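Local structure of MsStt7d protein (Micromonas, 4IX4) at residues B[46-51]-B[111-116]; B[65-70]-B[107-112]; B[171-176]-B[186-191]. The protein probably acts as an ATP-dependent protein kinase, and the part in this chain is its kinase domain, bound to ADP and magnesium. All blocks are in the same frame, centred on the assembly; numbering follows the deposited sequence.

Contact 1. Residues B[46-51]-B[111-116]. With ADP (adenosine-5'-diphosphate), chain F.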
loop_
_atom_site.group_PDB
_atom_site.type_symbol
_atom_site.label_atom_id
_atom_site.label_comp_id
_atom_site.label_asym_id
_atom_site.label_seq_id
_atom_site.Cartn_x
_atom_site.Cartn_y
_atom_site.Cartn_z
ATOM N N ASP B 46 11.528 -11.259 21.441
ATOM C CA ASP B 46 11.455 -10.892 20.036
ATOM C C ASP B 46 10.014 -10.568 19.661
ATOM O O ASP B 46 9.112 -11.392 19.825
ATOM C CB ASP B 46 12.001 -12.014 19.156
ATOM C CG ASP B 46 13.501 -12.201 19.317
ATOM O OD1 ASP B 46 14.225 -11.193 19.465
ATOM O OD2 ASP B 46 13.958 -13.358 19.293
ATOM N N VAL B 47 9.803 -9.355 19.165
ATOM C CA VAL B 47 8.466 -8.899 18.829
ATOM C C VAL B 47 8.430 -8.345 17.420
ATOM O O VAL B 47 9.471 -8.116 16.801
ATOM C CB VAL B 47 7.952 -7.816 19.816
ATOM C CG1 VAL B 47 7.892 -8.366 21.237
ATOM C CG2 VAL B 47 8.820 -6.550 19.767
ATOM N N VAL B 48 7.216 -8.142 16.922
ATOM C CA VAL B 48 7.004 -7.456 15.661
ATOM C C VAL B 48 6.072 -6.285 15.962
ATOM O O VAL B 48 5.168 -6.391 16.804
ATOM C CB VAL B 48 6.440 -8.425 14.594
ATOM C CG1 VAL B 48 5.972 -7.686 13.377
ATOM C CG2 VAL B 48 7.514 -9.437 14.218
ATOM N N LEU B 49 6.320 -5.169 15.281
ATOM C CA LEU B 49 5.689 -3.888 15.569
ATOM C C LEU B 49 5.115 -3.328 14.285
ATOM O O LEU B 49 5.756 -3.408 13.238
ATOM C CB LEU B 49 6.745 -2.924 16.104
ATOM C CG LEU B 49 7.324 -3.300 17.471
ATOM C CD1 LEU B 49 8.767 -2.806 17.646
ATOM C CD2 LEU B 49 6.422 -2.757 18.568
ATOM N N LYS B 50 3.914 -2.765 14.348
ATOM C CA LYS B 50 3.308 -2.175 13.149
ATOM C C LYS B 50 2.768 -0.785 13.439
ATOM O O LYS B 50 2.092 -0.579 14.443
ATOM C CB LYS B 50 2.164 -3.048 12.621
ATOM C CG LYS B 50 1.483 -2.493 11.366
ATOM C CD LYS B 50 0.381 -3.412 10.868
ATOM C CE LYS B 50 -0.182 -2.923 9.546
ATOM N NZ LYS B 50 -1.119 -3.925 8.957
ATOM N N ASN B 51 3.061 0.168 12.556
ATOM C CA ASN B 51 2.416 1.474 12.620
ATOM C C ASN B 51 1.707 1.776 11.300
ATOM O O ASN B 51 1.801 0.985 10.362
ATOM C CB ASN B 51 3.417 2.576 13.015
ATOM C CG ASN B 51 4.385 2.934 11.900
ATOM O OD1 ASN B 51 4.582 2.167 10.958
ATOM N ND2 ASN B 51 5.011 4.104 12.019
ATOM N N TRP B 111 3.115 -7.703 18.442
ATOM C CA TRP B 111 2.847 -9.131 18.527
ATOM C C TRP B 111 4.145 -9.844 18.862
ATOM O O TRP B 111 5.238 -9.317 18.635
ATOM C CB TRP B 111 2.385 -9.685 17.180
ATOM C CG TRP B 111 1.131 -9.117 16.613
ATOM C CD1 TRP B 111 -0.126 -9.643 16.713
ATOM C CD2 TRP B 111 1.008 -7.936 15.814
ATOM N NE1 TRP B 111 -1.023 -8.860 16.027
ATOM C CE2 TRP B 111 -0.351 -7.806 15.465
ATOM C CE3 TRP B 111 1.923 -6.979 15.351
ATOM C CZ2 TRP B 111 -0.826 -6.754 14.681
ATOM C CZ3 TRP B 111 1.449 -5.931 14.562
ATOM C CH2 TRP B 111 0.087 -5.826 14.243
ATOM N N ALA B 112 4.019 -11.070 19.353
ATOM C CA ALA B 112 5.170 -11.947 19.475
ATOM C C ALA B 112 5.709 -12.269 18.083
ATOM O O ALA B 112 4.941 -12.477 17.140
ATOM C CB ALA B 112 4.775 -13.233 20.176
ATOM N N ASN B 113 7.028 -12.323 17.949
ATOM C CA ASN B 113 7.619 -12.845 16.723
ATOM C C ASN B 113 7.434 -14.364 16.719
ATOM O O ASN B 113 8.044 -15.074 17.524
ATOM C CB ASN B 113 9.100 -12.475 16.632
ATOM C CG ASN B 113 9.730 -12.915 15.327
ATOM O OD1 ASN B 113 9.385 -13.960 14.787
ATOM N ND2 ASN B 113 10.661 -12.118 14.813
ATOM N N GLU B 114 6.566 -14.854 15.836
ATOM C CA GLU B 114 6.189 -16.268 15.830
ATOM C C GLU B 114 7.166 -17.155 15.063
ATOM O O GLU B 114 7.075 -18.382 15.112
ATOM C CB GLU B 114 4.781 -16.435 15.255
ATOM C CG GLU B 114 3.697 -15.779 16.111
ATOM C CD GLU B 114 3.397 -16.531 17.399
ATOM O OE1 GLU B 114 3.889 -17.670 17.583
ATOM O OE2 GLU B 114 2.642 -15.978 18.227
ATOM N N GLY B 115 8.108 -16.532 14.366
ATOM C CA GLY B 115 9.108 -17.273 13.623
ATOM C C GLY B 115 9.598 -16.495 12.422
ATOM O O GLY B 115 8.892 -15.632 11.898
ATOM N N GLU B 116 10.806 -16.803 11.972
ATOM C CA GLU B 116 11.425 -15.990 10.935
ATOM C C GLU B 116 11.000 -16.392 9.524
ATOM O O GLU B 116 11.376 -15.747 8.543
ATOM C CB GLU B 116 12.950 -15.958 11.097
ATOM C CG GLU B 116 13.416 -14.942 12.142
ATOM C CD GLU B 116 12.929 -13.527 11.839
ATOM O OE1 GLU B 116 12.641 -13.237 10.658
ATOM O OE2 GLU B 116 12.825 -12.705 12.777
HETATM P PB ADP F . 3.789 -7.621 2.431
HETATM O O1B ADP F . 2.386 -8.167 2.427
HETATM O O2B ADP F . 4.861 -8.671 2.608
HETATM O O3B ADP F . 4.059 -6.617 1.329
HETATM P PA ADP F . 3.607 -7.241 5.228
HETATM O O1A ADP F . 2.630 -8.394 5.182
HETATM O O2A ADP F . 3.372 -6.062 6.149
HETATM O O3A ADP F . 3.873 -6.688 3.744
HETATM O "O5'" ADP F . 5.014 -7.898 5.639
HETATM C "C5'" ADP F . 5.270 -8.016 7.024
HETATM C "C4'" ADP F . 6.307 -9.093 7.272
HETATM O "O4'" ADP F . 6.384 -9.201 8.688
HETATM C "C3'" ADP F . 5.917 -10.448 6.703
HETATM O "O3'" ADP F . 6.993 -11.005 5.942
HETATM C "C2'" ADP F . 5.727 -11.315 7.919
HETATM O "O2'" ADP F . 6.286 -12.617 7.729
HETATM C "C1'" ADP F . 6.402 -10.570 9.064
HETATM N N9 ADP F . 5.585 -10.739 10.278
HETATM C C8 ADP F . 4.395 -10.156 10.515
HETATM N N7 ADP F . 3.904 -10.550 11.717
HETATM C C5 ADP F . 4.801 -11.395 12.257
HETATM C C6 ADP F . 4.913 -12.157 13.510
HETATM N N6 ADP F . 3.931 -12.075 14.440
HETATM N N1 ADP F . 6.011 -12.925 13.679
HETATM C C2 ADP F . 6.990 -13.000 12.763
HETATM N N3 ADP F . 6.958 -12.324 11.596
HETATM C C4 ADP F . 5.907 -11.524 11.304
HETATM O O HOH W 1 11.593 -9.811 16.081
#

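Contact 2. Residues B[65-70]-B[107-112]. With ADP (adenosine-5'-diphosphate), chain F.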
loop_
_atom_site.group_PDB
_atom_site.type_symbol
_atom_site.label_atom_id
_atom_site.label_comp_id
_atom_site.label_asym_id
_atom_site.label_seq_id
_atom_site.Cartn_x
_atom_site.Cartn_y
_atom_site.Cartn_z
ATOM N N CYS B 65 -8.934 -0.604 13.314
ATOM C CA CYS B 65 -9.751 -1.782 13.083
ATOM C C CYS B 65 -8.936 -3.061 13.271
ATOM O O CYS B 65 -9.411 -4.004 13.896
ATOM C CB CYS B 65 -10.390 -1.751 11.698
ATOM S SG CYS B 65 -11.749 -2.908 11.542
ATOM N N GLU B 66 -7.713 -3.083 12.748
ATOM C CA GLU B 66 -6.825 -4.220 12.946
ATOM C C GLU B 66 -6.603 -4.466 14.443
ATOM O O GLU B 66 -6.585 -5.614 14.912
ATOM C CB GLU B 66 -5.490 -3.989 12.241
ATOM C CG GLU B 66 -4.521 -5.130 12.425
ATOM C CD GLU B 66 -3.320 -5.042 11.503
ATOM O OE1 GLU B 66 -3.244 -4.084 10.705
ATOM O OE2 GLU B 66 -2.452 -5.929 11.590
ATOM N N MET B 67 -6.418 -3.378 15.183
ATOM C CA MET B 67 -6.276 -3.453 16.625
ATOM C C MET B 67 -7.518 -4.086 17.260
ATOM O O MET B 67 -7.400 -5.045 18.025
ATOM C CB MET B 67 -6.024 -2.059 17.206
ATOM C CG MET B 67 -5.845 -2.065 18.706
ATOM S SD MET B 67 -5.322 -0.472 19.391
ATOM C CE MET B 67 -6.751 0.558 19.051
ATOM N N ASP B 68 -8.699 -3.556 16.930
ATOM C CA ASP B 68 -9.962 -4.074 17.470
ATOM C C ASP B 68 -10.144 -5.568 17.155
ATOM O O ASP B 68 -10.523 -6.367 18.024
ATOM C CB ASP B 68 -11.167 -3.304 16.906
ATOM C CG ASP B 68 -11.207 -1.848 17.342
ATOM O OD1 ASP B 68 -10.478 -1.471 18.280
ATOM O OD2 ASP B 68 -11.988 -1.076 16.743
ATOM N N VAL B 69 -9.894 -5.948 15.904
ATOM C CA VAL B 69 -10.047 -7.354 15.520
ATOM C C VAL B 69 -9.041 -8.237 16.271
ATOM O O VAL B 69 -9.378 -9.354 16.691
ATOM C CB VAL B 69 -9.966 -7.557 13.989
ATOM C CG1 VAL B 69 -9.976 -9.051 13.632
ATOM C CG2 VAL B 69 -11.123 -6.842 13.306
ATOM N N ASN B 70 -7.817 -7.732 16.454
ATOM C CA ASN B 70 -6.801 -8.462 17.219
ATOM C C ASN B 70 -7.203 -8.685 18.672
ATOM O O ASN B 70 -7.001 -9.774 19.219
ATOM C CB ASN B 70 -5.430 -7.791 17.141
ATOM C CG ASN B 70 -4.568 -8.357 16.026
ATOM O OD1 ASN B 70 -3.924 -9.396 16.187
ATOM N ND2 ASN B 70 -4.575 -7.690 14.877
ATOM N N LEU B 107 0.287 5.600 16.731
ATOM C CA LEU B 107 -0.165 4.331 17.283
ATOM C C LEU B 107 0.656 3.165 16.739
ATOM O O LEU B 107 0.904 3.079 15.532
ATOM C CB LEU B 107 -1.635 4.121 16.927
ATOM C CG LEU B 107 -2.284 2.834 17.442
ATOM C CD1 LEU B 107 -2.276 2.803 18.957
ATOM C CD2 LEU B 107 -3.709 2.692 16.905
ATOM N N TRP B 108 1.080 2.278 17.634
ATOM C CA TRP B 108 1.788 1.053 17.267
ATOM C C TRP B 108 1.038 -0.174 17.782
ATOM O O TRP B 108 0.453 -0.134 18.871
ATOM C CB TRP B 108 3.191 1.056 17.882
ATOM C CG TRP B 108 4.142 2.024 17.252
ATOM C CD1 TRP B 108 4.298 3.350 17.562
ATOM C CD2 TRP B 108 5.081 1.740 16.212
ATOM N NE1 TRP B 108 5.276 3.907 16.769
ATOM C CE2 TRP B 108 5.773 2.938 15.933
ATOM C CE3 TRP B 108 5.407 0.586 15.491
ATOM C CZ2 TRP B 108 6.768 3.017 14.956
ATOM C CZ3 TRP B 108 6.389 0.665 14.519
ATOM C CH2 TRP B 108 7.061 1.874 14.259
ATOM N N LEU B 109 1.071 -1.264 17.017
ATOM C CA LEU B 109 0.612 -2.563 17.514
ATOM C C LEU B 109 1.802 -3.501 17.673
ATOM O O LEU B 109 2.800 -3.371 16.969
ATOM C CB LEU B 109 -0.398 -3.186 16.552
ATOM C CG LEU B 109 -1.607 -2.315 16.205
ATOM C CD1 LEU B 109 -2.583 -3.080 15.317
ATOM C CD2 LEU B 109 -2.296 -1.820 17.486
ATOM N N MET B 110 1.697 -4.450 18.598
ATOM C CA MET B 110 2.807 -5.352 18.880
ATOM C C MET B 110 2.334 -6.791 19.012
ATOM O O MET B 110 1.287 -7.060 19.601
ATOM C CB MET B 110 3.527 -4.927 20.165
ATOM C CG MET B 110 4.853 -5.631 20.411
ATOM S SD MET B 110 5.789 -4.934 21.792
ATOM C CE MET B 110 4.828 -5.518 23.178
ATOM N N TRP B 111 3.115 -7.703 18.442
ATOM C CA TRP B 111 2.847 -9.131 18.527
ATOM C C TRP B 111 4.145 -9.844 18.862
ATOM O O TRP B 111 5.238 -9.317 18.635
ATOM C CB TRP B 111 2.385 -9.685 17.180
ATOM C CG TRP B 111 1.131 -9.117 16.613
ATOM C CD1 TRP B 111 -0.126 -9.643 16.713
ATOM C CD2 TRP B 111 1.008 -7.936 15.814
ATOM N NE1 TRP B 111 -1.023 -8.860 16.027
ATOM C CE2 TRP B 111 -0.351 -7.806 15.465
ATOM C CE3 TRP B 111 1.923 -6.979 15.351
ATOM C CZ2 TRP B 111 -0.826 -6.754 14.681
ATOM C CZ3 TRP B 111 1.449 -5.931 14.562
ATOM C CH2 TRP B 111 0.087 -5.826 14.243
ATOM N N ALA B 112 4.019 -11.070 19.353
ATOM C CA ALA B 112 5.170 -11.947 19.475
ATOM C C ALA B 112 5.709 -12.269 18.083
ATOM O O ALA B 112 4.941 -12.477 17.140
ATOM C CB ALA B 112 4.775 -13.233 20.176
HETATM P PB ADP F . 3.789 -7.621 2.431
HETATM O O1B ADP F . 2.386 -8.167 2.427
HETATM O O2B ADP F . 4.861 -8.671 2.608
HETATM O O3B ADP F . 4.059 -6.617 1.329
HETATM P PA ADP F . 3.607 -7.241 5.228
HETATM O O1A ADP F . 2.630 -8.394 5.182
HETATM O O2A ADP F . 3.372 -6.062 6.149
HETATM O O3A ADP F . 3.873 -6.688 3.744
HETATM O "O5'" ADP F . 5.014 -7.898 5.639
HETATM C "C5'" ADP F . 5.270 -8.016 7.024
HETATM C "C4'" ADP F . 6.307 -9.093 7.272
HETATM O "O4'" ADP F . 6.384 -9.201 8.688
HETATM C "C3'" ADP F . 5.917 -10.448 6.703
HETATM O "O3'" ADP F . 6.993 -11.005 5.942
HETATM C "C2'" ADP F . 5.727 -11.315 7.919
HETATM O "O2'" ADP F . 6.286 -12.617 7.729
HETATM C "C1'" ADP F . 6.402 -10.570 9.064
HETATM N N9 ADP F . 5.585 -10.739 10.278
HETATM C C8 ADP F . 4.395 -10.156 10.515
HETATM N N7 ADP F . 3.904 -10.550 11.717
HETATM C C5 ADP F . 4.801 -11.395 12.257
HETATM C C6 ADP F . 4.913 -12.157 13.510
HETATM N N6 ADP F . 3.931 -12.075 14.440
HETATM N N1 ADP F . 6.011 -12.925 13.679
HETATM C C2 ADP F . 6.990 -13.000 12.763
HETATM N N3 ADP F . 6.958 -12.324 11.596
HETATM C C4 ADP F . 5.907 -11.524 11.304
#

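Contact 3. Residues B[171-176]-B[186-191]. With MG (magnesium ion), chain G; ADP (adenosine-5'-diphosphate), chain F.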
loop_
_atom_site.group_PDB
_atom_site.type_symbol
_atom_site.label_atom_id
_atom_site.label_comp_id
_atom_site.label_asym_id
_atom_site.label_seq_id
_atom_site.Cartn_x
_atom_site.Cartn_y
_atom_site.Cartn_z
ATOM N N PRO B 171 -0.188 -18.370 1.731
ATOM C CA PRO B 171 1.051 -18.851 2.351
ATOM C C PRO B 171 1.902 -17.735 2.984
ATOM O O PRO B 171 2.512 -17.955 4.036
ATOM C CB PRO B 171 1.771 -19.531 1.185
ATOM C CG PRO B 171 0.634 -20.068 0.356
ATOM C CD PRO B 171 -0.383 -18.949 0.388
ATOM N N ALA B 172 1.942 -16.556 2.372
ATOM C CA ALA B 172 2.690 -15.441 2.952
ATOM C C ALA B 172 2.175 -14.985 4.325
ATOM O O ALA B 172 2.908 -14.336 5.080
ATOM C CB ALA B 172 2.711 -14.276 1.990
ATOM N N ASN B 173 0.922 -15.306 4.643
ATOM C CA ASN B 173 0.357 -14.921 5.935
ATOM C C ASN B 173 0.184 -16.088 6.877
ATOM O O ASN B 173 -0.687 -16.068 7.760
ATOM C CB ASN B 173 -0.975 -14.211 5.772
ATOM C CG ASN B 173 -0.809 -12.765 5.358
ATOM O OD1 ASN B 173 0.242 -12.143 5.591
ATOM N ND2 ASN B 173 -1.846 -12.211 4.759
ATOM N N LEU B 174 1.017 -17.099 6.683
ATOM C CA LEU B 174 1.102 -18.226 7.598
ATOM C C LEU B 174 2.539 -18.398 8.074
ATOM O O LEU B 174 3.467 -18.386 7.268
ATOM C CB LEU B 174 0.619 -19.496 6.901
ATOM C CG LEU B 174 -0.891 -19.544 6.668
ATOM C CD1 LEU B 174 -1.263 -20.558 5.608
ATOM C CD2 LEU B 174 -1.627 -19.840 7.978
ATOM N N ILE B 175 2.721 -18.562 9.385
ATOM C CA ILE B 175 4.036 -18.836 9.939
ATOM C C ILE B 175 4.008 -20.163 10.684
ATOM O O ILE B 175 3.079 -20.419 11.452
ATOM C CB ILE B 175 4.482 -17.714 10.904
ATOM C CG1 ILE B 175 4.623 -16.391 10.144
ATOM C CG2 ILE B 175 5.792 -18.071 11.599
ATOM C CD1 ILE B 175 5.073 -15.221 11.001
ATOM N N ALA B 176 5.011 -21.006 10.444
ATOM C CA ALA B 176 5.178 -22.242 11.208
ATOM C C ALA B 176 5.836 -21.872 12.528
ATOM O O ALA B 176 7.023 -21.535 12.569
ATOM C CB ALA B 176 6.040 -23.239 10.442
ATOM N N LEU B 186 -1.857 -17.845 11.642
ATOM C CA LEU B 186 -2.144 -16.764 10.711
ATOM C C LEU B 186 -1.550 -15.459 11.210
ATOM O O LEU B 186 -1.501 -15.209 12.417
ATOM C CB LEU B 186 -3.654 -16.598 10.552
ATOM C CG LEU B 186 -4.292 -17.650 9.640
ATOM C CD1 LEU B 186 -5.776 -17.852 9.963
ATOM C CD2 LEU B 186 -4.091 -17.292 8.161
ATOM N N ILE B 187 -1.114 -14.619 10.276
ATOM C CA ILE B 187 -0.767 -13.246 10.619
ATOM C C ILE B 187 -1.574 -12.291 9.752
ATOM O O ILE B 187 -2.244 -12.706 8.797
ATOM C CB ILE B 187 0.741 -12.949 10.433
ATOM C CG1 ILE B 187 1.193 -13.341 9.026
ATOM C CG2 ILE B 187 1.569 -13.681 11.482
ATOM C CD1 ILE B 187 2.603 -12.873 8.688
ATOM N N ASP B 188 -1.474 -11.005 10.069
ATOM C CA ASP B 188 -2.051 -9.955 9.241
ATOM C C ASP B 188 -3.574 -9.965 9.218
ATOM O O ASP B 188 -4.187 -10.473 8.278
ATOM C CB ASP B 188 -1.507 -10.045 7.812
ATOM C CG ASP B 188 -1.534 -8.710 7.093
ATOM O OD1 ASP B 188 -2.231 -7.790 7.572
ATOM O OD2 ASP B 188 -0.860 -8.582 6.050
ATOM N N LEU B 189 -4.180 -9.392 10.250
ATOM C CA LEU B 189 -5.626 -9.200 10.273
ATOM C C LEU B 189 -6.040 -7.816 9.737
ATOM O O LEU B 189 -7.158 -7.357 9.970
ATOM C CB LEU B 189 -6.152 -9.422 11.697
ATOM C CG LEU B 189 -6.039 -10.866 12.211
ATOM C CD1 LEU B 189 -6.121 -10.920 13.729
ATOM C CD2 LEU B 189 -7.116 -11.735 11.570
ATOM N N GLY B 190 -5.151 -7.164 8.996
ATOM C CA GLY B 190 -5.422 -5.814 8.514
ATOM C C GLY B 190 -6.565 -5.712 7.515
ATOM O O GLY B 190 -7.132 -4.642 7.319
ATOM N N ALA B 191 -6.896 -6.820 6.858
ATOM C CA ALA B 191 -8.012 -6.840 5.915
ATOM C C ALA B 191 -9.238 -7.522 6.514
ATOM O O ALA B 191 -10.291 -7.589 5.889
ATOM C CB ALA B 191 -7.601 -7.547 4.627
HETATM MG MG MG G . 0.643 -8.405 4.119
HETATM P PB ADP F . 3.789 -7.621 2.431
HETATM O O1B ADP F . 2.386 -8.167 2.427
HETATM O O2B ADP F . 4.861 -8.671 2.608
HETATM O O3B ADP F . 4.059 -6.617 1.329
HETATM P PA ADP F . 3.607 -7.241 5.228
HETATM O O1A ADP F . 2.630 -8.394 5.182
HETATM O O2A ADP F . 3.372 -6.062 6.149
HETATM O O3A ADP F . 3.873 -6.688 3.744
HETATM O "O5'" ADP F . 5.014 -7.898 5.639
HETATM C "C5'" ADP F . 5.270 -8.016 7.024
HETATM C "C4'" ADP F . 6.307 -9.093 7.272
HETATM O "O4'" ADP F . 6.384 -9.201 8.688
HETATM C "C3'" ADP F . 5.917 -10.448 6.703
HETATM O "O3'" ADP F . 6.993 -11.005 5.942
HETATM C "C2'" ADP F . 5.727 -11.315 7.919
HETATM O "O2'" ADP F . 6.286 -12.617 7.729
HETATM C "C1'" ADP F . 6.402 -10.570 9.064
HETATM N N9 ADP F . 5.585 -10.739 10.278
HETATM C C8 ADP F . 4.395 -10.156 10.515
HETATM N N7 ADP F . 3.904 -10.550 11.717
HETATM C C5 ADP F . 4.801 -11.395 12.257
HETATM C C6 ADP F . 4.913 -12.157 13.510
HETATM N N6 ADP F . 3.931 -12.075 14.440
HETATM N N1 ADP F . 6.011 -12.925 13.679
HETATM C C2 ADP F . 6.990 -13.000 12.763
HETATM N N3 ADP F . 6.958 -12.324 11.596
HETATM C C4 ADP F . 5.907 -11.524 11.304
HETATM O O HOH W 2 1.630 -10.765 3.769
HETATM O O HOH W 3 -0.996 -8.793 2.385
HETATM O O HOH W 4 -0.117 -6.241 4.809
#

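Contact 1. Residues B[46-51]-B[111-116]
Val48 and Trp111 pair across two antiparallel strands of the N-lobe sheet of the protein kinase fold, at the point where strand 106-112 runs into the hinge. Val48 N donates to Trp111 O at 2.9 Å, and Trp111 N returns a bond to Val48 O. Further along, Asn113 N donates to Asp46 O at 3.0 Å. The hinge backbone reads the adenine edge: Ala112 O accepts from ADP N6, and Glu114 N donates to ADP N1, both at 2.9 Å. Val48 lies over one face of this base. Its CG1 is anti to the backbone N (chi1 169°), which spreads both methyls across the purine, with CG2 3.8 Å from ADP C6. Asn113 fixes the hinge turn. Its OD1 takes Gly115 N at 2.9 Å in an Asx turn. Its ND2 gives to Glu116 OE2 and to a water that in turn donates to Val47 O. With an alanine here, Gly115 N is likely to lose this acceptor, and the water link to strand 45-52 would probably be broken. Farther out, Glu116 also forms a salt bridge with Arg38. At the other end, Lys50 runs fully extended past the indole to a salt bridge with Glu66. Lys50 CB touches Trp111 CZ3 at 3.5 Å, in the ring plane and at its edge.

Contact 2. Residues B[65-70]-B[107-112]
Glu66 stretches out from the helix, its CG trans to N (chi1 179°), and meets Leu109 and Trp111. Asn70 has a less usual first torsion of -93°, which turns its amide to the rim of the Trp111 indole. The two residues sit one turn apart on helix 59-76, the C-helix of the kinase N-lobe, which packs against strand 106-112. Trp111 NE1 donates to Asn70 OD1 at 3.0 Å, almost straight. The oxygen lies in the ring plane, but the amide is turned 64° from that plane, and the N-H reaches OD1 from above the plane of the amide carbonyl. Asn70 ND2 gives to Glu66 O at 2.9 Å. That oxygen also takes Asn70 N, and the two donors come from opposite faces of its plane. The amide is thus held at both ends. Next to it, Glu66 OE2 approaches Trp111 CZ2 at 3.6 Å. Leu109 fills the apolar part. Its CD2 meets Met67 CB at 3.7 Å, and its CD1 meets Glu66 CG at 4.0 Å. Met67 CE reaches on to Leu107 CD2. Glu66 OE1 forms the salt bridge to Lys50 NZ. This is the lysine-glutamate pair of kinases with the C-helix swung in. Both residues are buried, and Glu66 OE2 lies against the indole; this low-polarity setting probably strengthens the attraction.

Contact 3. Residues B[171-176]-B[186-191]
Asn173 and Asp188 meet at the magnesium site, where the end of the catalytic loop adjoins the kinase DFG-type motif, here Asp-Leu-Gly at 188-190. The Asn173 and Asp188 side chains cross at a slant, with Asn173 OD1 3.5 Å from Asp188 CB. The amide and carboxylate planes are 73° apart. With chi1 at -154°, Asp188 carries its carboxylate away from its own N and toward the magnesium ion, which OD2 binds at 2.5 Å. ADP O1A and O1B and three waters are the other ligands of the ion. Asn173, also a magnesium-site residue in this protein, acts here through one of those waters, which donates to OD1. Its ND2 bonds to Asp168 O, so both ends of the amide have a partner. This probably fixes which way the amide is flipped. The other Asp188 oxygen, OD1, takes a weak bond from Gly190 N.

Next to these residues, Ile187 N donates to Asn173 O at 2.9 Å. The Ile187 CG1 branch stands between the backbone N and the carbonyl carbon (chi1 53°). From there CD1 extends to the nucleotide, 3.6 Å from ADP C2'. Ile187 CG2 touches Ile175 CD1 at 3.9 Å. Together these two isoleucines floor the adenosine, on the face of the base opposite Val48. Leu174 and Leu186 leave the other side of the short hairpin. They lie side by side and point the same way, into the C-lobe core against Leu152 of helix 141-161. Their CD2 methyls meet at 3.5 Å. Ile175 CD1 lies against the face of the adenine, 3.4 Å from ADP C2.

Overall arrangement
All three contacts are mostly buried and border the ADP cleft. Contacts 1 and 2 share strand 106-112: contact 1 binds it to its sheet neighbour, and contact 2 packs the C-helix on it. Contact 3 belongs to the C-lobe side and lies nearest the centre of the chain. Their chemistry follows their place. Contact 1 is chiefly backbone bonding, with a partly exposed, water-linked hinge end. Contact 2 is side-chain packing with one buried amide-indole bond. Contact 3 combines an apolar floor with metal ligation. Lys50 of contact 1 relates all three: it pairs with the helix of contact 2, and Lys50 NZ lies 4.3 Å from Asp188 OD1 of contact 3.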